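Muconate cycloisomerase (Azorhizobium caulinodans, PDB 3MY9) belongs to the enolase superfamily and carries magnesium ions on its barrel-shaped C-terminal domain. Local coordinates at residues Q200-F205 against K209-V214; Q224-R229 against A235-A240; R229-M234 against D248-D253; E259-Q264 against D290-P295. All blocks are in the same frame, centred on the assembly; numbering follows the deposited sequence.

All four contacts lie in the (beta/alpha)7beta barrel domain. Contacts 1, 2 and 3 follow successive barrel strands, 193-197, 222-223 and 245-247; contacts 2 and 3, with centres about 7 Å apart, share R229 and helix 231-240. Contact 1, about 9 Å from contact 2 between centres, is tied to it by a probable backbone bond of 2.9 Å from L202 N to P225 O. Q224 OE1 lies 2.7 Å from D248 N, linking contact 2 to the magnesium bound by D248 and E223. The other magnesium, bound by A238 and L241, is 18.7 Å from the first between the two MG atoms. Contact 4, about 12 Å from contact 3 between centres, touches it where L231 packs on E259 and V260.

Contact 1: Q200-F205 against K209-V214; sequences QALTPF and KILRDV
The loop that leaves the C-terminal end of barrel strand 193-197 folds back on the helix it leads into, and L202 makes this beta-alpha contact with I210 and L211. The barrel is the (beta/alpha)7beta type of the enolase superfamily, and helix 207-215 belongs to its outer layer. The L202 side chain points at the helix from a backbone well separated from it: the CA atoms of L202 and I210 are 8.8 Å apart. One methyl does the work. L202 CD1 reaches I210 CG2 at 4.0 Å and, at the same distance of 4.0 Å, L211 CD2, so it rests against two neighbouring residues on one turn of the helix. CG of L202 stands opposite its own carbonyl carbon (chi1 -64°), and the extended second torsion carries CD1 outward from the loop. I210 offers its short branch, CG2, whereas L211 runs alongside L202 in the reverse sense and touches with a branch end. L211 is also packed against F198, I222 and F237. Away from this apolar patch the same helix meets a second subunit, where K209, R212 and D213 form salt bridges with D215, D242 and R218 of that chain. Just beyond L202 the loop is braced from within: T203 OG1 bonds to F205 O at 2.8 Å, in the carbonyl plane and on a lone pair.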
loop_
_atom_site.group_PDB
_atom_site.type_symbol
_atom_site.label_atom_id
_atom_site.label_comp_id
_atom_site.label_asym_id
_atom_site.label_seq_id
_atom_site.Cartn_x
_atom_site.Cartn_y
_atom_site.Cartn_z
ATOM N N GLN A 200 11.219 14.867 23.575
ATOM C CA GLN A 200 11.542 15.098 22.154
ATOM C C GLN A 200 13.039 15.293 21.848
ATOM O O GLN A 200 13.380 15.751 20.753
ATOM C CB GLN A 200 10.799 16.338 21.627
ATOM C CG GLN A 200 9.308 16.391 21.950
ATOM C CD GLN A 200 8.660 17.679 21.406
ATOM O OE1 GLN A 200 8.397 17.806 20.207
ATOM N NE2 GLN A 200 8.413 18.632 22.300
ATOM N N ALA A 201 13.927 14.938 22.773
ATOM C CA ALA A 201 15.341 15.279 22.630
ATOM C C ALA A 201 16.118 14.353 21.670
ATOM O O ALA A 201 17.210 14.686 21.266
ATOM C CB ALA A 201 16.034 15.312 24.010
ATOM N N LEU A 202 15.589 13.183 21.344
ATOM C CA LEU A 202 16.309 12.260 20.443
ATOM C C LEU A 202 16.059 12.682 19.001
ATOM O O LEU A 202 15.066 13.350 18.708
ATOM C CB LEU A 202 15.844 10.827 20.641
ATOM C CG LEU A 202 16.133 10.251 22.032
ATOM C CD1 LEU A 202 15.884 8.742 22.039
ATOM C CD2 LEU A 202 17.616 10.576 22.485
ATOM N N THR A 203 16.991 12.352 18.117
ATOM C CA THR A 203 16.753 12.459 16.680
ATOM C C THR A 203 16.415 11.084 16.127
ATOM O O THR A 203 16.857 10.093 16.669
ATOM C CB THR A 203 17.971 13.001 15.962
ATOM O OG1 THR A 203 19.079 12.168 16.284
ATOM C CG2 THR A 203 18.271 14.453 16.407
ATOM N N PRO A 204 15.623 11.016 15.053
ATOM C CA PRO A 204 15.410 9.720 14.411
ATOM C C PRO A 204 16.737 8.975 14.064
ATOM O O PRO A 204 16.803 7.761 14.238
ATOM C CB PRO A 204 14.619 10.070 13.137
ATOM C CG PRO A 204 13.856 11.335 13.508
ATOM C CD PRO A 204 14.817 12.084 14.437
ATOM N N PHE A 205 17.755 9.680 13.591
ATOM C CA PHE A 205 19.099 9.091 13.440
ATOM C C PHE A 205 19.642 8.689 14.818
ATOM O O PHE A 205 19.785 9.532 15.745
ATOM C CB PHE A 205 20.023 10.142 12.819
ATOM C CG PHE A 205 21.418 9.669 12.485
ATOM C CD1 PHE A 205 22.447 9.752 13.437
ATOM C CD2 PHE A 205 21.728 9.244 11.204
ATOM C CE1 PHE A 205 23.727 9.374 13.123
ATOM C CE2 PHE A 205 23.016 8.873 10.863
ATOM C CZ PHE A 205 24.032 8.927 11.812
ATOM N N LYS A 209 19.059 2.540 19.007
ATOM C CA LYS A 209 19.941 1.890 19.982
ATOM C C LYS A 209 19.648 2.407 21.403
ATOM O O LYS A 209 19.695 1.643 22.347
ATOM C CB LYS A 209 21.428 2.097 19.677
ATOM C CG LYS A 209 22.032 1.312 18.445
ATOM C CD LYS A 209 22.169 -0.228 18.678
ATOM C CE LYS A 209 23.010 -0.903 17.559
ATOM N NZ LYS A 209 23.168 -2.402 17.761
ATOM N N ILE A 210 19.375 3.704 21.540
ATOM C CA ILE A 210 19.038 4.291 22.840
ATOM C C ILE A 210 17.750 3.668 23.359
ATOM O O ILE A 210 17.691 3.186 24.487
ATOM C CB ILE A 210 18.856 5.837 22.755
ATOM C CG1 ILE A 210 20.142 6.531 22.264
ATOM C CG2 ILE A 210 18.386 6.412 24.070
ATOM C CD1 ILE A 210 21.284 6.407 23.165
ATOM N N LEU A 211 16.716 3.720 22.539
ATOM C CA LEU A 211 15.389 3.213 22.901
ATOM C C LEU A 211 15.373 1.705 23.177
ATOM O O LEU A 211 14.671 1.256 24.091
ATOM C CB LEU A 211 14.356 3.558 21.827
ATOM C CG LEU A 211 14.104 5.070 21.621
ATOM C CD1 LEU A 211 13.188 5.294 20.414
ATOM C CD2 LEU A 211 13.491 5.661 22.935
ATOM N N ARG A 212 16.144 0.941 22.399
ATOM C CA ARG A 212 16.234 -0.487 22.618
ATOM C C ARG A 212 16.871 -0.798 23.952
ATOM O O ARG A 212 16.403 -1.743 24.651
ATOM C CB ARG A 212 16.949 -1.231 21.479
ATOM C CG ARG A 212 16.852 -2.783 21.611
ATOM C CD ARG A 212 17.600 -3.480 20.442
ATOM N NE ARG A 212 17.026 -3.083 19.156
ATOM C CZ ARG A 212 15.914 -3.575 18.635
ATOM N NH1 ARG A 212 15.240 -4.534 19.258
ATOM N NH2 ARG A 212 15.505 -3.153 17.439
ATOM N N ASP A 213 17.871 -0.006 24.351
ATOM C CA ASP A 213 18.496 -0.208 25.648
ATOM C C ASP A 213 17.483 0.002 26.810
ATOM O O ASP A 213 17.453 -0.773 27.782
ATOM C CB ASP A 213 19.680 0.742 25.842
ATOM C CG ASP A 213 20.910 0.384 24.971
ATOM O OD1 ASP A 213 20.959 -0.715 24.382
ATOM O OD2 ASP A 213 21.813 1.243 24.870
ATOM N N VAL A 214 16.660 1.048 26.730
ATOM C CA VAL A 214 15.775 1.354 27.857
ATOM C C VAL A 214 14.512 0.469 27.791
ATOM O O VAL A 214 13.903 0.171 28.810
ATOM C CB VAL A 214 15.435 2.838 27.967
ATOM C CG1 VAL A 214 16.731 3.700 28.126
ATOM C CG2 VAL A 214 14.590 3.271 26.841
#

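Contact 2: Q224-R229 against A235-A240; sequences QPVPRR and AGFAAA. With MG (magnesium ion), chain B.
F237 gives up the most surface here, about twice as much as V226, with P225 next; all three are buried. V226 drives CG1 at the rim of the F237 ring: CG1 lies near the ring plane, 3.6 Å from CE2. The same methyl is 3.9 Å from CZ, so it sits beside the bond joining those two carbons. V226 CG2 adds a looser approach to CE2, at 4.1 Å. P225 meets the ring through its CG, 3.9 Å from F237 CD2, in an oblique approach, the pyrrolidine and the phenyl running past each other in opposite senses. F237 has its CG opposite the carbonyl carbon (chi1 -51°), which sends the ring off helix 231-240 toward the loop. In the (beta/alpha)7beta barrel this is the beta-alpha unit of strand 222-223, the loop at the strand's end packing on the following helix. A207 and M208 of helix 207-215 touch the F237 side chain, while M234 packs on P225 and V226. The loop is shaped from inside by Q224, whose NE2 donates to V226 O over 2.9 Å with an N-H...O angle of 158°; the donor is tilted 24° from the carbonyl plane. At the far end of the helix A238 O binds a magnesium ion, MG, at 2.0 Å, and L241 O and four waters complete its six oxygen ligands.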
loop_
_atom_site.group_PDB
_atom_site.type_symbol
_atom_site.label_atom_id
_atom_site.label_comp_id
_atom_site.label_asym_id
_atom_site.label_seq_id
_atom_site.Cartn_x
_atom_site.Cartn_y
_atom_site.Cartn_z
ATOM N N GLN A 224 7.137 10.355 23.580
ATOM C CA GLN A 224 7.571 11.223 22.487
ATOM C C GLN A 224 9.095 11.419 22.422
ATOM O O GLN A 224 9.614 12.500 22.692
ATOM C CB GLN A 224 6.824 12.586 22.620
ATOM C CG GLN A 224 6.887 13.513 21.427
ATOM C CD GLN A 224 5.937 13.062 20.297
ATOM O OE1 GLN A 224 4.803 12.687 20.564
ATOM N NE2 GLN A 224 6.407 13.100 19.047
ATOM N N PRO A 225 9.814 10.371 22.009
ATOM C CA PRO A 225 11.265 10.482 22.004
ATOM C C PRO A 225 11.825 11.484 20.979
ATOM O O PRO A 225 12.905 12.022 21.201
ATOM C CB PRO A 225 11.737 9.046 21.720
ATOM C CG PRO A 225 10.519 8.330 21.100
ATOM C CD PRO A 225 9.344 8.990 21.767
ATOM N N VAL A 226 11.076 11.753 19.907
ATOM C CA VAL A 226 11.491 12.665 18.825
ATOM C C VAL A 226 10.405 13.744 18.618
ATOM O O VAL A 226 9.314 13.584 19.119
ATOM C CB VAL A 226 11.752 11.901 17.514
ATOM C CG1 VAL A 226 12.895 10.812 17.714
ATOM C CG2 VAL A 226 10.435 11.261 16.953
ATOM N N PRO A 227 10.730 14.860 17.933
ATOM C CA PRO A 227 9.758 15.913 17.675
ATOM C C PRO A 227 8.542 15.462 16.858
ATOM O O PRO A 227 8.587 14.407 16.179
ATOM C CB PRO A 227 10.540 16.957 16.858
ATOM C CG PRO A 227 11.985 16.723 17.210
ATOM C CD PRO A 227 12.108 15.278 17.590
ATOM N N ARG A 228 7.520 16.314 16.916
ATOM C CA ARG A 228 6.206 16.118 16.317
ATOM C C ARG A 228 6.230 15.633 14.846
ATOM O O ARG A 228 5.497 14.728 14.491
ATOM C CB ARG A 228 5.401 17.431 16.433
ATOM C CG ARG A 228 4.115 17.495 15.585
ATOM C CD ARG A 228 3.332 18.765 15.851
ATOM N NE ARG A 228 2.173 18.876 14.967
ATOM C CZ ARG A 228 0.985 18.301 15.163
ATOM N NH1 ARG A 228 0.010 18.491 14.275
ATOM N NH2 ARG A 228 0.742 17.542 16.228
ATOM N N ARG A 229 7.092 16.201 14.027
ATOM C CA ARG A 229 7.123 15.856 12.576
ATOM C C ARG A 229 7.284 14.355 12.239
ATOM O O ARG A 229 6.636 13.850 11.294
ATOM C CB ARG A 229 8.236 16.590 11.867
ATOM C CG ARG A 229 8.379 18.064 12.317
ATOM C CD ARG A 229 9.670 18.308 13.107
ATOM N NE ARG A 229 10.829 18.064 12.242
ATOM C CZ ARG A 229 12.062 18.491 12.483
ATOM N NH1 ARG A 229 12.340 19.210 13.579
ATOM N NH2 ARG A 229 13.028 18.197 11.614
ATOM N N ALA A 235 6.483 5.678 14.164
ATOM C CA ALA A 235 5.890 4.388 13.743
ATOM C C ALA A 235 6.963 3.296 13.689
ATOM O O ALA A 235 6.743 2.176 14.139
ATOM C CB ALA A 235 5.128 4.497 12.351
ATOM N N GLY A 236 8.131 3.647 13.162
ATOM C CA GLY A 236 9.324 2.777 13.187
ATOM C C GLY A 236 9.647 2.308 14.591
ATOM O O GLY A 236 9.803 1.106 14.838
ATOM N N PHE A 237 9.687 3.235 15.551
ATOM C CA PHE A 237 9.970 2.835 16.944
ATOM C C PHE A 237 8.909 1.886 17.471
ATOM O O PHE A 237 9.213 0.869 18.092
ATOM C CB PHE A 237 10.132 4.042 17.891
ATOM C CG PHE A 237 11.113 5.113 17.411
ATOM C CD1 PHE A 237 12.251 4.784 16.662
ATOM C CD2 PHE A 237 10.899 6.443 17.743
ATOM C CE1 PHE A 237 13.119 5.763 16.224
ATOM C CE2 PHE A 237 11.778 7.431 17.321
ATOM C CZ PHE A 237 12.884 7.103 16.569
ATOM N N ALA A 238 7.641 2.247 17.289
ATOM C CA ALA A 238 6.552 1.430 17.781
ATOM C C ALA A 238 6.618 0.032 17.169
ATOM O O ALA A 238 6.403 -0.956 17.864
ATOM C CB ALA A 238 5.169 2.087 17.492
ATOM N N ALA A 239 6.884 -0.043 15.865
ATOM C CA ALA A 239 6.968 -1.359 15.194
ATOM C C ALA A 239 8.099 -2.211 15.721
ATOM O O ALA A 239 7.934 -3.397 15.820
ATOM C CB ALA A 239 7.052 -1.245 13.592
ATOM N N ALA A 240 9.248 -1.625 16.044
ATOM C CA ALA A 240 10.418 -2.433 16.498
ATOM C C ALA A 240 10.362 -2.791 17.989
ATOM O O ALA A 240 10.993 -3.779 18.428
ATOM C CB ALA A 240 11.705 -1.694 16.206
HETATM MG MG MG B . 5.561 -1.641 19.573
HETATM O O HOH W 1 5.441 -3.508 18.903
HETATM O O HOH W 2 3.608 -1.049 18.931
HETATM O O HOH W 3 4.529 -2.372 21.366
HETATM O O HOH W 4 5.694 0.181 20.655
#

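Contact 3: R229-M234 against D248-D253; sequences RHLDAM and DESCFD. With MG (magnesium ion), chain C.
A type I turn from D248 to C251, closed by C251 N to D248 O at 2.9 Å, presents S250 to L231 and M234 on the first turn of helix 231-240, which H230 precedes as N-cap residue and centre of an inverse gamma turn. S250 buries the most surface and points toward the helix. Its OG lies 3.9 Å from L231 CD2, and its CB flanks the same methyl at 4.0 Å. M234, about one turn further along the helix, meets the same hydroxyl: bends at chi2 (-80°) and chi3 (-77°) curl the chain until CE faces S250 OG at 4.2 Å. On the same turn as S250, the CB bond of D248 points away from the helix, and its OD2 binds the magnesium MG at 2.0 Å, E223 being the other protein ligand. E249 stays in the second shell, where OE2 and OE1 each accept a hydrogen bond from a different metal-bound water, the one to OE2 at 2.5 Å. The serine hydroxyl thus lies against hydrocarbon on its helix side and takes its polar partner elsewhere, from Q224 NE2; that bond ties the metal-bearing turn to the loop after strand 222-223.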
loop_
_atom_site.group_PDB
_atom_site.type_symbol
_atom_site.label_atom_id
_atom_site.label_comp_id
_atom_site.label_asym_id
_atom_site.label_seq_id
_atom_site.Cartn_x
_atom_site.Cartn_y
_atom_site.Cartn_z
ATOM N N ARG A 229 7.092 16.201 14.027
ATOM C CA ARG A 229 7.123 15.856 12.576
ATOM C C ARG A 229 7.284 14.355 12.239
ATOM O O ARG A 229 6.636 13.850 11.294
ATOM C CB ARG A 229 8.236 16.590 11.867
ATOM C CG ARG A 229 8.379 18.064 12.317
ATOM C CD ARG A 229 9.670 18.308 13.107
ATOM N NE ARG A 229 10.829 18.064 12.242
ATOM C CZ ARG A 229 12.062 18.491 12.483
ATOM N NH1 ARG A 229 12.340 19.210 13.579
ATOM N NH2 ARG A 229 13.028 18.197 11.614
ATOM N N HIS A 230 8.120 13.671 13.020
ATOM C CA HIS A 230 8.708 12.424 12.594
ATOM C C HIS A 230 7.824 11.217 12.854
ATOM O O HIS A 230 8.187 10.300 13.589
ATOM C CB HIS A 230 10.082 12.251 13.246
ATOM C CG HIS A 230 11.006 13.378 12.974
ATOM N ND1 HIS A 230 11.370 13.747 11.698
ATOM C CD2 HIS A 230 11.660 14.215 13.812
ATOM C CE1 HIS A 230 12.180 14.794 11.759
ATOM N NE2 HIS A 230 12.381 15.087 13.030
ATOM N N LEU A 231 6.672 11.203 12.192
ATOM C CA LEU A 231 5.655 10.207 12.453
ATOM C C LEU A 231 6.110 8.866 11.946
ATOM O O LEU A 231 5.896 7.856 12.601
ATOM C CB LEU A 231 4.303 10.594 11.802
ATOM C CG LEU A 231 3.282 11.454 12.554
ATOM C CD1 LEU A 231 2.006 11.559 11.726
ATOM C CD2 LEU A 231 2.958 10.913 13.940
ATOM N N ASP A 232 6.749 8.836 10.779
ATOM C CA ASP A 232 7.328 7.588 10.295
ATOM C C ASP A 232 8.380 7.095 11.298
ATOM O O ASP A 232 8.458 5.903 11.587
ATOM C CB ASP A 232 7.978 7.746 8.908
ATOM C CG ASP A 232 6.963 7.821 7.758
ATOM O OD1 ASP A 232 5.808 7.368 7.888
ATOM O OD2 ASP A 232 7.360 8.330 6.682
ATOM N N ALA A 233 9.201 7.994 11.830
ATOM C CA ALA A 233 10.193 7.544 12.804
ATOM C C ALA A 233 9.471 6.950 14.049
ATOM O O ALA A 233 9.833 5.896 14.539
ATOM C CB ALA A 233 11.136 8.680 13.200
ATOM N N MET A 234 8.455 7.654 14.533
ATOM C CA MET A 234 7.665 7.211 15.669
ATOM C C MET A 234 7.010 5.847 15.383
ATOM O O MET A 234 7.050 4.938 16.256
ATOM C CB MET A 234 6.606 8.282 16.011
ATOM C CG MET A 234 7.167 9.534 16.695
ATOM S SD MET A 234 7.482 9.302 18.499
ATOM C CE MET A 234 5.795 9.411 19.085
ATOM N N ASP A 248 2.815 12.625 22.400
ATOM C CA ASP A 248 2.400 13.839 23.070
ATOM C C ASP A 248 2.266 14.930 22.018
ATOM O O ASP A 248 1.163 15.141 21.489
ATOM C CB ASP A 248 3.362 14.208 24.214
ATOM C CG ASP A 248 2.909 15.452 25.001
ATOM O OD1 ASP A 248 1.816 16.006 24.709
ATOM O OD2 ASP A 248 3.674 15.885 25.898
ATOM N N GLU A 249 3.369 15.575 21.645
ATOM C CA GLU A 249 3.308 16.621 20.635
ATOM C C GLU A 249 2.870 16.118 19.239
ATOM O O GLU A 249 2.358 16.905 18.441
ATOM C CB GLU A 249 4.632 17.391 20.558
ATOM C CG GLU A 249 4.845 18.372 21.730
ATOM C CD GLU A 249 5.368 17.692 23.018
ATOM O OE1 GLU A 249 5.760 16.492 22.997
ATOM O OE2 GLU A 249 5.411 18.383 24.059
ATOM N N SER A 250 3.025 14.819 18.957
ATOM C CA SER A 250 2.441 14.213 17.736
ATOM C C SER A 250 0.927 14.133 17.742
ATOM O O SER A 250 0.351 13.824 16.731
ATOM C CB SER A 250 2.953 12.789 17.490
ATOM O OG SER A 250 4.296 12.774 17.102
ATOM N N CYS A 251 0.278 14.327 18.882
ATOM C CA CYS A 251 -1.161 14.232 18.933
ATOM C C CYS A 251 -1.810 15.328 19.799
ATOM O O CYS A 251 -1.934 15.198 21.042
ATOM C CB CYS A 251 -1.556 12.846 19.411
ATOM S SG CYS A 251 -3.347 12.576 19.301
ATOM N N PHE A 252 -2.211 16.404 19.132
ATOM C CA PHE A 252 -2.899 17.506 19.813
ATOM C C PHE A 252 -4.407 17.362 19.766
ATOM O O PHE A 252 -5.084 17.739 20.710
ATOM C CB PHE A 252 -2.506 18.864 19.199
ATOM C CG PHE A 252 -1.141 19.303 19.605
ATOM C CD1 PHE A 252 -0.082 19.221 18.743
ATOM C CD2 PHE A 252 -0.907 19.737 20.892
ATOM C CE1 PHE A 252 1.188 19.613 19.135
ATOM C CE2 PHE A 252 0.373 20.131 21.292
ATOM C CZ PHE A 252 1.412 20.055 20.403
ATOM N N ASP A 253 -4.919 16.827 18.665
ATOM C CA ASP A 253 -6.362 16.883 18.378
ATOM C C ASP A 253 -6.825 15.641 17.622
ATOM O O ASP A 253 -6.029 14.729 17.338
ATOM C CB ASP A 253 -6.716 18.186 17.618
ATOM C CG ASP A 253 -6.046 18.289 16.230
ATOM O OD1 ASP A 253 -5.511 17.287 15.726
ATOM O OD2 ASP A 253 -6.063 19.392 15.632
HETATM MG MG MG C . 5.387 15.590 26.914
HETATM O O HOH W 5 5.803 17.533 26.423
HETATM O O HOH W 6 6.536 15.196 25.150
HETATM O O HOH W 7 7.211 15.544 27.856
HETATM O O HOH W 8 4.522 16.485 28.808
#

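Contact 4: E259-Q264 against D290-P295; sequences EVVRRQ and DTAGLP
The apolar part of this contact is carried by V261, which points at A292 and L294 from helix 254-263. Its CG2 is 3.8 Å from A292 CB and 4.0 Å from L294 CD1, so this one methyl touches both partners. CG1, set anti to the backbone N (chi1 174°), reaches A292 CB as well, and the alanine carbon therefore faces both branches of the valine. The L294 side chain runs slantwise across V261, and V260 CG1 joins from beside them at a looser 4.4 Å from L294 CD1. With only an alanine methyl on one side, the backbones are close: the CA atoms of V261 and A292 are 6.9 Å apart.

The backbone interactions concern the helix ends. In the outer layer of the (beta/alpha)7beta barrel, helices 254-263 and 279-292 meet here near their C-terminal ends, and each finishes in a Schellman motif. Q264 and G293 both take positive phi, and Q264 N bonds to V261 O at 3.0 Å. After G293 the chain turns so that L294 reaches back to the valine, and P295 leads into strand 296-297.

Charged groups lie away from the apolar patch, on helix 254-263. R263 NH2 forms a salt bridge with E259 OE2 at 2.6 Å, the oxygen lying in the guanidinium plane but met on its anti side, 29° out of the carboxylate plane. R262 NH1 adds a second salt bridge to the same oxygen, its hydrogen bond weak. E259 OE1 also pairs with R263 of a third subunit, and R263 NH2 reciprocally with E259 of that chain.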
loop_
_atom_site.group_PDB
_atom_site.type_symbol
_atom_site.label_atom_id
_atom_site.label_comp_id
_atom_site.label_asym_id
_atom_site.label_seq_id
_atom_site.Cartn_x
_atom_site.Cartn_y
_atom_site.Cartn_z
ATOM N N GLU A 259 -4.495 10.323 12.061
ATOM C CA GLU A 259 -3.258 10.050 11.322
ATOM C C GLU A 259 -2.303 9.148 12.121
ATOM O O GLU A 259 -1.634 8.292 11.553
ATOM C CB GLU A 259 -2.581 11.347 10.935
ATOM C CG GLU A 259 -1.456 11.152 9.936
ATOM C CD GLU A 259 -1.935 10.626 8.569
ATOM O OE1 GLU A 259 -3.076 10.898 8.129
ATOM O OE2 GLU A 259 -1.139 9.920 7.930
ATOM N N VAL A 260 -2.238 9.343 13.433
ATOM C CA VAL A 260 -1.447 8.489 14.281
ATOM C C VAL A 260 -1.969 7.036 14.159
ATOM O O VAL A 260 -1.177 6.111 14.042
ATOM C CB VAL A 260 -1.451 9.003 15.743
ATOM C CG1 VAL A 260 -0.951 7.966 16.741
ATOM C CG2 VAL A 260 -0.637 10.325 15.849
ATOM N N VAL A 261 -3.289 6.843 14.212
ATOM C CA VAL A 261 -3.861 5.510 14.098
ATOM C C VAL A 261 -3.529 4.922 12.741
ATOM O O VAL A 261 -3.075 3.806 12.654
ATOM C CB VAL A 261 -5.377 5.517 14.300
ATOM C CG1 VAL A 261 -5.988 4.147 14.029
ATOM C CG2 VAL A 261 -5.715 6.015 15.707
ATOM N N ARG A 262 -3.726 5.709 11.691
ATOM C CA ARG A 262 -3.544 5.247 10.316
ATOM C C ARG A 262 -2.119 4.804 10.058
ATOM O O ARG A 262 -1.884 3.864 9.288
ATOM C CB ARG A 262 -3.869 6.391 9.373
ATOM C CG ARG A 262 -3.765 6.058 7.903
ATOM C CD ARG A 262 -4.111 7.281 7.026
ATOM N NE ARG A 262 -3.653 7.057 5.662
ATOM C CZ ARG A 262 -2.394 7.200 5.239
ATOM N NH1 ARG A 262 -1.446 7.610 6.064
ATOM N NH2 ARG A 262 -2.096 6.940 3.962
ATOM N N ARG A 263 -1.167 5.520 10.659
ATOM C CA ARG A 263 0.241 5.209 10.478
ATOM C C ARG A 263 0.739 4.266 11.585
ATOM O O ARG A 263 1.884 3.844 11.540
ATOM C CB ARG A 263 1.094 6.490 10.494
ATOM C CG ARG A 263 0.703 7.532 9.463
ATOM C CD ARG A 263 1.381 7.331 8.127
ATOM N NE ARG A 263 2.585 8.156 8.001
ATOM C CZ ARG A 263 2.592 9.463 7.769
ATOM N NH1 ARG A 263 3.744 10.094 7.679
ATOM N NH2 ARG A 263 1.459 10.155 7.656
ATOM N N GLN A 264 -0.106 3.960 12.577
ATOM C CA GLN A 264 0.317 3.194 13.755
ATOM C C GLN A 264 1.589 3.795 14.367
ATOM O O GLN A 264 2.566 3.089 14.695
ATOM C CB GLN A 264 0.540 1.702 13.395
ATOM C CG GLN A 264 -0.707 1.000 12.711
ATOM C CD GLN A 264 -0.374 -0.419 12.304
ATOM O OE1 GLN A 264 -0.037 -0.684 11.154
ATOM N NE2 GLN A 264 -0.379 -1.321 13.267
ATOM N N ASP A 290 -10.212 4.887 22.010
ATOM C CA ASP A 290 -10.783 3.640 22.567
ATOM C C ASP A 290 -11.067 2.616 21.464
ATOM O O ASP A 290 -10.717 1.451 21.586
ATOM C CB ASP A 290 -12.107 3.907 23.348
ATOM C CG ASP A 290 -11.889 4.635 24.664
ATOM O OD1 ASP A 290 -10.708 4.835 25.069
ATOM O OD2 ASP A 290 -12.907 5.042 25.294
ATOM N N THR A 291 -11.713 3.056 20.386
ATOM C CA THR A 291 -11.958 2.181 19.258
ATOM C C THR A 291 -10.638 1.643 18.695
ATOM O O THR A 291 -10.528 0.467 18.375
ATOM C CB THR A 291 -12.778 2.893 18.163
ATOM O OG1 THR A 291 -13.946 3.458 18.760
ATOM C CG2 THR A 291 -13.206 1.904 17.079
ATOM N N ALA A 292 -9.621 2.490 18.644
ATOM C CA ALA A 292 -8.325 2.106 18.087
ATOM C C ALA A 292 -7.416 1.353 19.047
ATOM O O ALA A 292 -6.368 0.900 18.633
ATOM C CB ALA A 292 -7.573 3.321 17.552
ATOM N N GLY A 293 -7.810 1.224 20.302
ATOM C CA GLY A 293 -7.041 0.500 21.298
ATOM C C GLY A 293 -5.871 1.291 21.835
ATOM O O GLY A 293 -4.903 0.703 22.286
ATOM N N LEU A 294 -5.949 2.620 21.794
ATOM C CA LEU A 294 -4.873 3.477 22.317
ATOM C C LEU A 294 -5.320 4.100 23.640
ATOM O O LEU A 294 -6.244 4.896 23.649
ATOM C CB LEU A 294 -4.500 4.571 21.311
ATOM C CG LEU A 294 -4.167 4.165 19.842
ATOM C CD1 LEU A 294 -3.667 5.407 19.107
ATOM C CD2 LEU A 294 -3.114 3.099 19.739
ATOM N N PRO A 295 -4.714 3.700 24.774
ATOM C CA PRO A 295 -5.050 4.377 26.036
ATOM C C PRO A 295 -4.566 5.851 26.071
ATOM O O PRO A 295 -3.604 6.240 25.411
ATOM C CB PRO A 295 -4.309 3.567 27.116
ATOM C CG PRO A 295 -3.783 2.381 26.450
ATOM C CD PRO A 295 -3.756 2.601 24.967
#